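Local coordinates for protein alpha-toxin (Clostridium novyi, PDB 2VK9) that belongs to the large clostridial cytotoxins and carries a catalytic domain built on the GT-A glycosyltransferase fold, at residues Ser294-Ile299 with Ser346-His351; Ser482-Thr487 with Asp496-Gln501. All blocks are in the same frame, centred on the assembly; numbering follows the deposited sequence.

Contact 1. Residues Ser294-Ile299 with Ser346-His351; sequences SLFNDI and SFVRNH
The phenyl ring of F347, on the last turn of helix 338-349, is directed at the loop 294-299 and meets three of its residues, L295, F296 and I299. Its CG stands anti to the backbone N (chi1 -161°); with CB already directed at the loop, the ring continues across to it. F296 receives it obliquely: the ring centroids are 5.1 Å apart and the planes are inclined at 49°, an arrangement that is neither a stack nor a T. CD2 of F347 sits over one face of the F296 ring, displaced toward its rim, with F296 CE2 at 3.9 Å. V348 reaches the same F296 ring at its edge, near the ring plane, with V348 CG2 4.1 Å from F296 CE2. Farther round F347, L295 CB approaches F347 CE2 at 3.9 Å, and I299 CD1 comes to within 4.2 Å of F347 CD1. H351, just past the helix end, folds back so that its CD2 lies over one face of the F347 ring, toward its rim; L295 CD1 nears the imidazole obliquely, 4.0 Å from H351 ND1. I314 of helix 307-321 and L356 of helix 353-356 also pack on F296, which is buried among these helices at the periphery of the chain. Polar ties run to neighbours, as between H351 O and K322 NZ, and a weak hydrogen bond joins D298 O to R343 NH2 earlier on helix 338-349. Between the two segments themselves the contact is aromatic and apolar, and no hydrogen bond or salt bridge crosses it.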
loop_
_atom_site.group_PDB
_atom_site.type_symbol
_atom_site.label_atom_id
_atom_site.label_comp_id
_atom_site.label_asym_id
_atom_site.label_seq_id
_atom_site.Cartn_x
_atom_site.Cartn_y
_atom_site.Cartn_z
ATOM N N SER A 294 -16.576 0.327 -21.664
ATOM C CA SER A 294 -17.987 0.214 -22.044
ATOM C C SER A 294 -18.192 0.136 -23.554
ATOM O O SER A 294 -18.920 -0.728 -24.040
ATOM C CB SER A 294 -18.798 1.377 -21.477
ATOM O OG SER A 294 -19.239 1.070 -20.170
ATOM N N LEU A 295 -17.538 1.029 -24.292
ATOM C CA LEU A 295 -17.736 1.125 -25.735
ATOM C C LEU A 295 -17.526 -0.210 -26.454
ATOM O O LEU A 295 -18.073 -0.438 -27.533
ATOM C CB LEU A 295 -16.841 2.225 -26.323
ATOM C CG LEU A 295 -17.012 3.636 -25.738
ATOM C CD1 LEU A 295 -15.897 4.561 -26.208
ATOM C CD2 LEU A 295 -18.373 4.224 -26.080
ATOM N N PHE A 296 -16.763 -1.098 -25.826
ATOM C CA PHE A 296 -16.426 -2.403 -26.401
ATOM C C PHE A 296 -17.338 -3.508 -25.860
ATOM O O PHE A 296 -16.935 -4.677 -25.773
ATOM C CB PHE A 296 -14.950 -2.733 -26.123
ATOM C CG PHE A 296 -13.983 -1.747 -26.722
ATOM C CD1 PHE A 296 -13.770 -0.505 -26.129
ATOM C CD2 PHE A 296 -13.279 -2.062 -27.878
ATOM C CE1 PHE A 296 -12.885 0.406 -26.685
ATOM C CE2 PHE A 296 -12.386 -1.155 -28.439
ATOM C CZ PHE A 296 -12.193 0.082 -27.842
ATOM N N ASN A 297 -18.564 -3.132 -25.494
ATOM C CA ASN A 297 -19.546 -4.078 -24.956
ATOM C C ASN A 297 -20.273 -4.899 -26.013
ATOM O O ASN A 297 -20.686 -6.026 -25.745
ATOM C CB ASN A 297 -20.545 -3.375 -24.036
ATOM C CG ASN A 297 -20.032 -3.258 -22.613
ATOM O OD1 ASN A 297 -18.885 -3.610 -22.318
ATOM N ND2 ASN A 297 -20.879 -2.768 -21.720
ATOM N N ASP A 298 -20.412 -4.330 -27.209
ATOM C CA ASP A 298 -20.992 -5.040 -28.348
ATOM C C ASP A 298 -19.951 -5.874 -29.086
ATOM O O ASP A 298 -20.095 -6.140 -30.283
ATOM C CB ASP A 298 -21.662 -4.059 -29.309
ATOM C CG ASP A 298 -22.645 -3.143 -28.607
ATOM O OD1 ASP A 298 -23.273 -3.588 -27.611
ATOM O OD2 ASP A 298 -22.778 -1.976 -29.046
ATOM N N ILE A 299 -18.893 -6.257 -28.372
ATOM C CA ILE A 299 -17.914 -7.229 -28.867
ATOM C C ILE A 299 -17.739 -8.310 -27.798
ATOM O O ILE A 299 -17.224 -8.045 -26.704
ATOM C CB ILE A 299 -16.559 -6.583 -29.264
ATOM C CG1 ILE A 299 -16.764 -5.578 -30.406
ATOM C CG2 ILE A 299 -15.574 -7.661 -29.692
ATOM C CD1 ILE A 299 -15.678 -4.510 -30.539
ATOM N N SER A 346 -10.892 -1.912 -36.007
ATOM C CA SER A 346 -11.759 -1.018 -36.769
ATOM C C SER A 346 -12.623 -0.178 -35.832
ATOM O O SER A 346 -12.967 0.960 -36.156
ATOM C CB SER A 346 -12.645 -1.799 -37.737
ATOM O OG SER A 346 -13.600 -2.555 -37.018
ATOM N N PHE A 347 -12.974 -0.742 -34.677
ATOM C CA PHE A 347 -13.742 -0.016 -33.673
ATOM C C PHE A 347 -12.918 1.123 -33.089
ATOM O O PHE A 347 -13.425 2.222 -32.874
ATOM C CB PHE A 347 -14.201 -0.945 -32.554
ATOM C CG PHE A 347 -15.338 -0.394 -31.761
ATOM C CD1 PHE A 347 -16.655 -0.693 -32.120
ATOM C CD2 PHE A 347 -15.103 0.449 -30.672
ATOM C CE1 PHE A 347 -17.729 -0.174 -31.398
ATOM C CE2 PHE A 347 -16.164 0.978 -29.939
ATOM C CZ PHE A 347 -17.484 0.667 -30.303
ATOM N N VAL A 348 -11.646 0.838 -32.833
ATOM C CA VAL A 348 -10.696 1.831 -32.356
ATOM C C VAL A 348 -10.544 2.978 -33.356
ATOM O O VAL A 348 -10.668 4.141 -32.981
ATOM C CB VAL A 348 -9.321 1.188 -32.039
ATOM C CG1 VAL A 348 -8.262 2.250 -31.762
ATOM C CG2 VAL A 348 -9.440 0.243 -30.850
ATOM N N ARG A 349 -10.300 2.659 -34.626
ATOM C CA ARG A 349 -10.012 3.708 -35.611
ATOM C C ARG A 349 -11.217 4.589 -35.970
ATOM O O ARG A 349 -11.044 5.691 -36.495
ATOM C CB ARG A 349 -9.286 3.168 -36.859
ATOM C CG ARG A 349 -10.051 2.158 -37.694
ATOM C CD ARG A 349 -9.352 1.891 -39.041
ATOM N NE ARG A 349 -9.392 0.469 -39.387
ATOM C CZ ARG A 349 -8.428 -0.398 -39.090
ATOM N NH1 ARG A 349 -7.332 0.004 -38.461
ATOM N NH2 ARG A 349 -8.553 -1.671 -39.426
ATOM N N ASN A 350 -12.422 4.118 -35.660
ATOM C CA ASN A 350 -13.643 4.892 -35.920
ATOM C C ASN A 350 -14.165 5.686 -34.716
ATOM O O ASN A 350 -15.188 6.366 -34.809
ATOM C CB ASN A 350 -14.739 3.985 -36.493
ATOM C CG ASN A 350 -14.451 3.559 -37.925
ATOM O OD1 ASN A 350 -14.514 2.373 -38.258
ATOM N ND2 ASN A 350 -14.123 4.531 -38.780
ATOM N N HIS A 351 -13.452 5.600 -33.595
ATOM C CA HIS A 351 -13.765 6.385 -32.405
ATOM C C HIS A 351 -12.683 7.417 -32.122
ATOM O O HIS A 351 -11.515 7.184 -32.412
ATOM C CB HIS A 351 -13.961 5.470 -31.199
ATOM C CG HIS A 351 -15.318 4.836 -31.140
ATOM N ND1 HIS A 351 -16.216 5.090 -30.124
ATOM C CD2 HIS A 351 -15.936 3.971 -31.981
ATOM C CE1 HIS A 351 -17.325 4.403 -30.337
ATOM N NE2 HIS A 351 -17.181 3.718 -31.457
#

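Contact 2. Residues Ser482-Thr487 with Asp496-Gln501; sequences SATCDT and DMLSSQ
S482 and C485, one turn apart on helix 477-488, both face the carbonyl group of D496 in a helix-loop-helix connection: the chain leaves the helix, turns back, lays the extended residues D496-L498 along its side and starts the short helix 500-503. The S482 hydroxyl points away from its own carbonyl carbon (chi1 -67°), and this brings OG to 3.0 Å from D496 O. The hydroxyl has two acceptors within reach, D496 O and N478 O one turn earlier in the helix, and the model does not choose between them. D496 O also receives a C-H...O contact from S482 CA, at 3.4 Å. The C485 side chain takes another course, its sulfur swung to the side opposite the backbone N (chi1 -170°); SG thus extends alongside D496, 4.0 Å from D496 CB, while C485 CB lies between two partners, 3.5 Å from D496 O and within 4.1 Å of L498 CD1. The D496 carboxylate itself leads away from the helix, and its OD1 is bonded to S446 OG. T484 divides its branches: OG1 turns back to Y480 O within the helix, whereas CG2 points across to L498 CD2, the two side chains crossing at about a right angle. F506 packs on T484 as well. Beyond the extended residues, S499 occupies the N-cap of helix 500-503, its side chain capping a backbone N of the first turn. The intervening loop is gripped by D486, which accepts bonds from T494 N at OD1 and N493 N at OD2. L498 spreads its two methyls over the helix: CD2 goes to the threonine, and L498 CD1 comes to rest 3.8 Å from C485 CA.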
loop_
_atom_site.group_PDB
_atom_site.type_symbol
_atom_site.label_atom_id
_atom_site.label_comp_id
_atom_site.label_asym_id
_atom_site.label_seq_id
_atom_site.Cartn_x
_atom_site.Cartn_y
_atom_site.Cartn_z
ATOM N N SER A 482 -7.518 -0.696 7.514
ATOM C CA SER A 482 -7.651 -0.398 8.934
ATOM C C SER A 482 -7.818 1.099 9.210
ATOM O O SER A 482 -8.520 1.487 10.146
ATOM C CB SER A 482 -6.482 -0.971 9.741
ATOM O OG SER A 482 -6.500 -2.391 9.744
ATOM N N ALA A 483 -7.168 1.940 8.407
ATOM C CA ALA A 483 -7.325 3.392 8.535
ATOM C C ALA A 483 -8.729 3.801 8.096
ATOM O O ALA A 483 -9.317 4.746 8.612
ATOM C CB ALA A 483 -6.275 4.113 7.718
ATOM N N THR A 484 -9.249 3.057 7.132
ATOM C CA THR A 484 -10.609 3.198 6.645
ATOM C C THR A 484 -11.613 2.720 7.695
ATOM O O THR A 484 -12.653 3.341 7.907
ATOM C CB THR A 484 -10.744 2.389 5.364
ATOM O OG1 THR A 484 -9.960 3.017 4.354
ATOM C CG2 THR A 484 -12.130 2.369 4.887
ATOM N N CYS A 485 -11.279 1.612 8.350
ATOM C CA CYS A 485 -12.074 1.058 9.425
ATOM C C CYS A 485 -12.095 1.985 10.641
ATOM O O CYS A 485 -13.122 2.139 11.281
ATOM C CB CYS A 485 -11.521 -0.310 9.804
ATOM S SG CYS A 485 -12.558 -1.248 10.929
ATOM N N ASP A 486 -10.948 2.584 10.948
ATOM C CA ASP A 486 -10.825 3.636 11.960
ATOM C C ASP A 486 -11.882 4.716 11.741
ATOM O O ASP A 486 -12.615 5.077 12.654
ATOM C CB ASP A 486 -9.441 4.324 11.861
ATOM C CG ASP A 486 -8.335 3.627 12.659
ATOM O OD1 ASP A 486 -8.603 2.613 13.345
ATOM O OD2 ASP A 486 -7.176 4.127 12.608
ATOM N N THR A 487 -11.937 5.236 10.519
ATOM C CA THR A 487 -12.774 6.375 10.200
ATOM C C THR A 487 -14.254 6.012 10.305
ATOM O O THR A 487 -15.033 6.721 10.946
ATOM C CB THR A 487 -12.450 6.926 8.784
ATOM O OG1 THR A 487 -11.079 7.335 8.728
ATOM C CG2 THR A 487 -13.331 8.119 8.443
ATOM N N ASP A 496 -8.495 -3.940 12.747
ATOM C CA ASP A 496 -9.635 -4.544 12.073
ATOM C C ASP A 496 -9.826 -4.037 10.658
ATOM O O ASP A 496 -9.345 -2.969 10.293
ATOM C CB ASP A 496 -10.918 -4.385 12.892
ATOM C CG ASP A 496 -10.953 -5.311 14.091
ATOM O OD1 ASP A 496 -10.654 -6.521 13.930
ATOM O OD2 ASP A 496 -11.275 -4.826 15.196
ATOM N N MET A 497 -10.529 -4.830 9.865
ATOM C CA MET A 497 -10.769 -4.515 8.471
ATOM C C MET A 497 -12.254 -4.429 8.170
ATOM O O MET A 497 -13.087 -4.875 8.956
ATOM C CB MET A 497 -10.074 -5.532 7.578
ATOM C CG MET A 497 -8.631 -5.173 7.362
ATOM S SD MET A 497 -7.549 -6.579 7.080
ATOM C CE MET A 497 -6.757 -6.723 8.693
ATOM N N LEU A 498 -12.574 -3.865 7.015
ATOM C CA LEU A 498 -13.935 -3.471 6.695
ATOM C C LEU A 498 -14.550 -4.497 5.756
ATOM O O LEU A 498 -13.833 -5.139 4.990
ATOM C CB LEU A 498 -13.855 -2.112 6.007
ATOM C CG LEU A 498 -14.930 -1.058 6.195
ATOM C CD1 LEU A 498 -14.995 -0.581 7.633
ATOM C CD2 LEU A 498 -14.570 0.078 5.270
ATOM N N SER A 499 -15.866 -4.661 5.811
ATOM C CA SER A 499 -16.535 -5.594 4.895
ATOM C C SER A 499 -16.562 -5.034 3.473
ATOM O O SER A 499 -16.537 -3.816 3.299
ATOM C CB SER A 499 -17.958 -5.859 5.360
ATOM O OG SER A 499 -18.725 -4.672 5.272
ATOM N N SER A 500 -16.629 -5.912 2.468
ATOM C CA SER A 500 -16.744 -5.492 1.060
ATOM C C SER A 500 -17.755 -4.364 0.872
ATOM O O SER A 500 -17.436 -3.323 0.294
ATOM C CB SER A 500 -17.130 -6.666 0.157
ATOM O OG SER A 500 -16.079 -7.610 0.053
ATOM N N GLN A 501 -18.968 -4.573 1.372
ATOM C CA GLN A 501 -20.037 -3.580 1.293
ATOM C C GLN A 501 -19.554 -2.211 1.788
ATOM O O GLN A 501 -19.810 -1.189 1.150
ATOM C CB GLN A 501 -21.270 -4.087 2.068
ATOM C CG GLN A 501 -22.322 -3.039 2.465
ATOM C CD GLN A 501 -23.299 -2.691 1.348
ATOM O OE1 GLN A 501 -23.526 -3.481 0.425
ATOM N NE2 GLN A 501 -23.893 -1.500 1.436
#

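How the contacts relate
From the N terminus, the chain passes the N-terminal helical region and much of the central sheet before contact 1, whose first segment follows strand 280-283. Forty-six residues, including helix 307-321, separate its two segments, and the contact closes this excursion by joining the loop after strand 280-283 to the end of helix 338-349. The chain then forms strands 371-376 and 382-391 and the long helix 396-422. Contact 2 closes a far shorter loop, with eight residues between the segments, at the end of helix 477-488, joining that helix to the chain leading into helix 500-503. The two loops are in series, neither nested nor crossed, and their centres are about 38 Å apart.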